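Local coordinates for protein 'Carboxyl esterase 2 (Tuber melanosporum Mel28, PDB 5MIF) that probably hydrolyses carboxylic esters, as one of a family of archaea-like carboxylesterases with the alpha/beta hydrolase fold, at residues Gly193-Lys205 and Ser257-Ser269. Numbering follows the deposited sequence.
Sequences GELSSSVSLLSIK and SRLEDVASPGRAS
Pro265, Val262 and Asp261 press against Ser197, Ser198, Leu201 and Lys205 in a largely buried helix-to-loop contact, made where the loop ahead of helix 270-273 folds over one side of helix 191-206. The ring of Pro265 meets the helix through CG, 3.2 Å from Ser197 OG and 3.6 Å from Ser198 N. One turn on, Leu201 sends CD2 to within 3.3 Å of Asp261 O and 3.9 Å of Ala268 CB, while the side chains of Leu202 and Val262 cross at about a right angle, CD2 of the one against CG2 of the other. With its hydroxyl anti to the backbone N (chi1 -178°), Ser198 OG donates to Val262 O at 2.8 Å, the donor lying 20° off the carbonyl plane. In this alpha/beta hydrolase fold the helix follows what is probably the nucleophile elbow, and Glu194 stands near that site: its OE2 lies 2.8 Å from Ala263 O, and Trp120 and Asn160 bind its carboxylate. At the far, exposed end Lys205 NZ forms a 2.7 Å salt bridge with Asp261 OD2, meeting that oxygen on its syn side and 19° out of the carboxylate plane. An alanine in place of Asp261 is likely to leave the Lys205 ammonium without this mate and its chain freer to swing into solvent.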
loop_
_atom_site.group_PDB
_atom_site.type_symbol
_atom_site.label_atom_id
_atom_site.label_comp_id
_atom_site.label_asym_id
_atom_site.label_seq_id
_atom_site.Cartn_x
_atom_site.Cartn_y
_atom_site.Cartn_z
ATOM N N GLY A 193 -8.635 12.297 -10.410
ATOM C CA GLY A 193 -7.971 12.702 -9.188
ATOM C C GLY A 193 -7.868 14.207 -9.137
ATOM O O GLY A 193 -7.998 14.797 -8.065
ATOM N N GLU A 194 -7.655 14.828 -10.299
ATOM C CA GLU A 194 -7.737 16.284 -10.406
ATOM C C GLU A 194 -9.139 16.740 -10.032
ATOM O O GLU A 194 -9.307 17.693 -9.266
ATOM C CB GLU A 194 -7.367 16.761 -11.820
ATOM C CG GLU A 194 -7.332 18.283 -11.998
ATOM C CD GLU A 194 -8.648 18.861 -12.515
ATOM O OE1 GLU A 194 -9.526 18.069 -12.889
ATOM O OE2 GLU A 194 -8.803 20.107 -12.566
ATOM N N LEU A 195 -10.151 16.048 -10.551
ATOM C CA LEU A 195 -11.533 16.424 -10.266
ATOM C C LEU A 195 -11.898 16.248 -8.780
ATOM O O LEU A 195 -12.597 17.089 -8.188
ATOM C CB LEU A 195 -12.493 15.604 -11.145
ATOM C CG LEU A 195 -12.418 15.960 -12.644
ATOM C CD1 LEU A 195 -13.181 14.954 -13.505
ATOM C CD2 LEU A 195 -12.923 17.372 -12.878
ATOM N N SER A 196 -11.445 15.146 -8.184
ATOM C CA SER A 196 -11.760 14.863 -6.786
ATOM C C SER A 196 -11.197 15.964 -5.892
ATOM O O SER A 196 -11.914 16.559 -5.083
ATOM C CB SER A 196 -11.210 13.488 -6.369
ATOM O OG SER A 196 -11.658 13.125 -5.064
ATOM N N SER A 197 -9.916 16.259 -6.065
ATOM C CA SER A 197 -9.270 17.269 -5.236
ATOM C C SER A 197 -9.801 18.663 -5.570
ATOM O O SER A 197 -9.830 19.536 -4.702
ATOM C CB SER A 197 -7.752 17.224 -5.412
ATOM O OG SER A 197 -7.430 17.376 -6.777
ATOM N N SER A 198 -10.234 18.870 -6.821
ATOM C CA SER A 198 -10.853 20.140 -7.199
ATOM C C SER A 198 -12.167 20.375 -6.480
ATOM O O SER A 198 -12.412 21.471 -5.967
ATOM C CB SER A 198 -11.076 20.210 -8.711
ATOM O OG SER A 198 -11.630 21.462 -9.081
ATOM N N VAL A 199 -13.002 19.340 -6.436
ATOM C CA VAL A 199 -14.292 19.413 -5.761
ATOM C C VAL A 199 -14.115 19.583 -4.242
ATOM O O VAL A 199 -14.887 20.307 -3.582
ATOM C CB VAL A 199 -15.139 18.159 -6.075
ATOM C CG1 VAL A 199 -16.380 18.103 -5.196
ATOM C CG2 VAL A 199 -15.539 18.157 -7.567
ATOM N N SER A 200 -13.104 18.915 -3.687
ATOM C CA SER A 200 -12.753 19.137 -2.281
ATOM C C SER A 200 -12.432 20.622 -2.050
ATOM O O SER A 200 -12.957 21.241 -1.131
ATOM C CB SER A 200 -11.562 18.257 -1.863
ATOM O OG SER A 200 -11.932 16.882 -1.740
ATOM N N LEU A 201 -11.574 21.184 -2.895
ATOM C CA LEU A 201 -11.160 22.575 -2.774
ATOM C C LEU A 201 -12.349 23.535 -2.924
ATOM O O LEU A 201 -12.474 24.498 -2.173
ATOM C CB LEU A 201 -10.071 22.892 -3.804
ATOM C CG LEU A 201 -9.553 24.331 -3.860
ATOM C CD1 LEU A 201 -8.944 24.727 -2.532
ATOM C CD2 LEU A 201 -8.535 24.477 -4.980
ATOM N N LEU A 202 -13.229 23.255 -3.880
ATOM C CA LEU A 202 -14.416 24.073 -4.087
ATOM C C LEU A 202 -15.337 23.985 -2.861
ATOM O O LEU A 202 -15.993 24.960 -2.496
ATOM C CB LEU A 202 -15.155 23.646 -5.375
ATOM C CG LEU A 202 -14.503 23.959 -6.738
ATOM C CD1 LEU A 202 -15.211 23.257 -7.904
ATOM C CD2 LEU A 202 -14.436 25.473 -6.997
ATOM N N SER A 203 -15.409 22.816 -2.232
ATOM C CA SER A 203 -16.216 22.681 -1.017
ATOM C C SER A 203 -15.663 23.566 0.103
ATOM O O SER A 203 -16.418 24.173 0.868
ATOM C CB SER A 203 -16.265 21.230 -0.557
ATOM O OG SER A 203 -16.732 20.401 -1.597
ATOM N N ILE A 204 -14.337 23.635 0.189
ATOM C CA ILE A 204 -13.680 24.462 1.194
ATOM C C ILE A 204 -13.970 25.942 0.920
ATOM O O ILE A 204 -14.418 26.661 1.806
ATOM C CB ILE A 204 -12.169 24.183 1.223
ATOM C CG1 ILE A 204 -11.922 22.814 1.875
ATOM C CG2 ILE A 204 -11.433 25.276 1.985
ATOM C CD1 ILE A 204 -10.598 22.179 1.530
ATOM N N LYS A 205 -13.784 26.371 -0.326
ATOM C CA LYS A 205 -14.098 27.748 -0.725
ATOM C C LYS A 205 -15.549 28.173 -0.505
ATOM O O LYS A 205 -15.813 29.346 -0.222
ATOM C CB LYS A 205 -13.760 27.957 -2.200
ATOM C CG LYS A 205 -12.282 27.930 -2.482
ATOM C CD LYS A 205 -11.975 28.110 -3.970
ATOM C CE LYS A 205 -10.478 28.211 -4.156
ATOM N NZ LYS A 205 -10.051 29.272 -5.101
ATOM N N SER A 257 -5.171 29.147 -17.377
ATOM C CA SER A 257 -6.136 28.435 -16.551
ATOM C C SER A 257 -5.437 27.427 -15.660
ATOM O O SER A 257 -5.860 27.190 -14.529
ATOM C CB SER A 257 -7.169 27.715 -17.416
ATOM O OG SER A 257 -7.813 28.610 -18.297
ATOM N N ARG A 258 -4.350 26.858 -16.170
ATOM C CA ARG A 258 -3.638 25.796 -15.475
ATOM C C ARG A 258 -3.010 26.245 -14.158
ATOM O O ARG A 258 -2.669 25.412 -13.315
ATOM C CB ARG A 258 -2.567 25.220 -16.393
ATOM C CG ARG A 258 -3.142 24.667 -17.677
ATOM C CD ARG A 258 -2.069 24.331 -18.673
ATOM N NE ARG A 258 -2.642 24.140 -19.997
ATOM C CZ ARG A 258 -1.932 23.989 -21.109
ATOM N NH1 ARG A 258 -0.609 23.996 -21.060
ATOM N NH2 ARG A 258 -2.550 23.830 -22.273
ATOM N N LEU A 259 -2.873 27.554 -13.977
ATOM C CA LEU A 259 -2.262 28.091 -12.767
ATOM C C LEU A 259 -3.273 28.252 -11.647
ATOM O O LEU A 259 -2.898 28.410 -10.482
ATOM C CB LEU A 259 -1.600 29.441 -13.053
ATOM C CG LEU A 259 -0.418 29.431 -14.026
ATOM C CD1 LEU A 259 0.009 30.844 -14.348
ATOM C CD2 LEU A 259 0.748 28.628 -13.473
ATOM N N GLU A 260 -4.556 28.214 -11.997
ATOM C CA GLU A 260 -5.618 28.369 -11.010
ATOM C C GLU A 260 -5.702 27.160 -10.091
ATOM O O GLU A 260 -5.473 26.029 -10.518
ATOM C CB GLU A 260 -6.957 28.593 -11.704
ATOM C CG GLU A 260 -7.000 29.869 -12.534
ATOM C CD GLU A 260 -8.296 30.031 -13.304
ATOM O OE1 GLU A 260 -9.288 29.339 -12.981
ATOM O OE2 GLU A 260 -8.319 30.845 -14.243
ATOM N N ASP A 261 -6.016 27.401 -8.825
ATOM C CA ASP A 261 -6.065 26.316 -7.858
ATOM C C ASP A 261 -7.211 25.340 -8.176
ATOM O O ASP A 261 -7.076 24.145 -7.955
ATOM C CB ASP A 261 -6.182 26.872 -6.434
ATOM C CG ASP A 261 -7.333 27.853 -6.278
ATOM O OD1 ASP A 261 -7.985 28.168 -7.292
ATOM O OD2 ASP A 261 -7.575 28.314 -5.141
ATOM N N VAL A 262 -8.322 25.835 -8.724
ATOM C CA VAL A 262 -9.430 24.950 -9.072
ATOM C C VAL A 262 -9.004 23.953 -10.155
ATOM O O VAL A 262 -9.383 22.787 -10.102
ATOM C CB VAL A 262 -10.672 25.742 -9.546
ATOM C CG1 VAL A 262 -11.781 24.793 -10.027
ATOM C CG2 VAL A 262 -11.174 26.632 -8.422
ATOM N N ALA A 263 -8.187 24.392 -11.107
ATOM C CA ALA A 263 -7.650 23.490 -12.134
ATOM C C ALA A 263 -6.550 22.587 -11.581
ATOM O O ALA A 263 -6.460 21.400 -11.914
ATOM C CB ALA A 263 -7.106 24.291 -13.318
ATOM N N SER A 264 -5.698 23.179 -10.758
ATOM C CA SER A 264 -4.514 22.512 -10.249
ATOM C C SER A 264 -4.467 22.630 -8.734
ATOM O O SER A 264 -3.826 23.532 -8.206
ATOM C CB SER A 264 -3.263 23.123 -10.882
ATOM O OG SER A 264 -3.274 22.955 -12.291
ATOM N N PRO A 265 -5.161 21.726 -8.025
ATOM C CA PRO A 265 -5.274 21.859 -6.564
ATOM C C PRO A 265 -3.938 21.745 -5.850
ATOM O O PRO A 265 -3.842 22.141 -4.686
ATOM C CB PRO A 265 -6.217 20.718 -6.183
ATOM C CG PRO A 265 -7.059 20.535 -7.411
ATOM C CD PRO A 265 -6.085 20.708 -8.551
ATOM N N GLY A 266 -2.931 21.207 -6.535
ATOM C CA GLY A 266 -1.570 21.213 -6.034
ATOM C C GLY A 266 -1.017 22.614 -5.801
ATOM O O GLY A 266 -0.025 22.785 -5.090
ATOM N N ARG A 267 -1.654 23.609 -6.421
ATOM C CA ARG A 267 -1.225 24.999 -6.326
ATOM C C ARG A 267 -2.124 25.807 -5.403
ATOM O O ARG A 267 -2.017 27.033 -5.345
ATOM C CB ARG A 267 -1.204 25.643 -7.716
ATOM C CG ARG A 267 -0.388 24.867 -8.736
ATOM C CD ARG A 267 -0.426 25.529 -10.108
ATOM N NE ARG A 267 0.507 26.647 -10.157
ATOM C CZ ARG A 267 1.814 26.529 -10.368
ATOM N NH1 ARG A 267 2.355 25.335 -10.586
ATOM N NH2 ARG A 267 2.575 27.615 -10.370
ATOM N N ALA A 268 -3.008 25.128 -4.682
ATOM C CA ALA A 268 -3.905 25.824 -3.775
ATOM C C ALA A 268 -3.104 26.405 -2.617
ATOM O O ALA A 268 -1.944 26.044 -2.416
ATOM C CB ALA A 268 -4.998 24.893 -3.274
ATOM N N SER A 269 -3.711 27.316 -1.869
ATOM C CA SER A 269 -3.032 27.931 -0.737
ATOM C C SER A 269 -2.881 26.962 0.435
ATOM O O SER A 269 -3.645 25.994 0.562
ATOM C CB SER A 269 -3.783 29.171 -0.269
ATOM O OG SER A 269 -4.962 28.804 0.426
#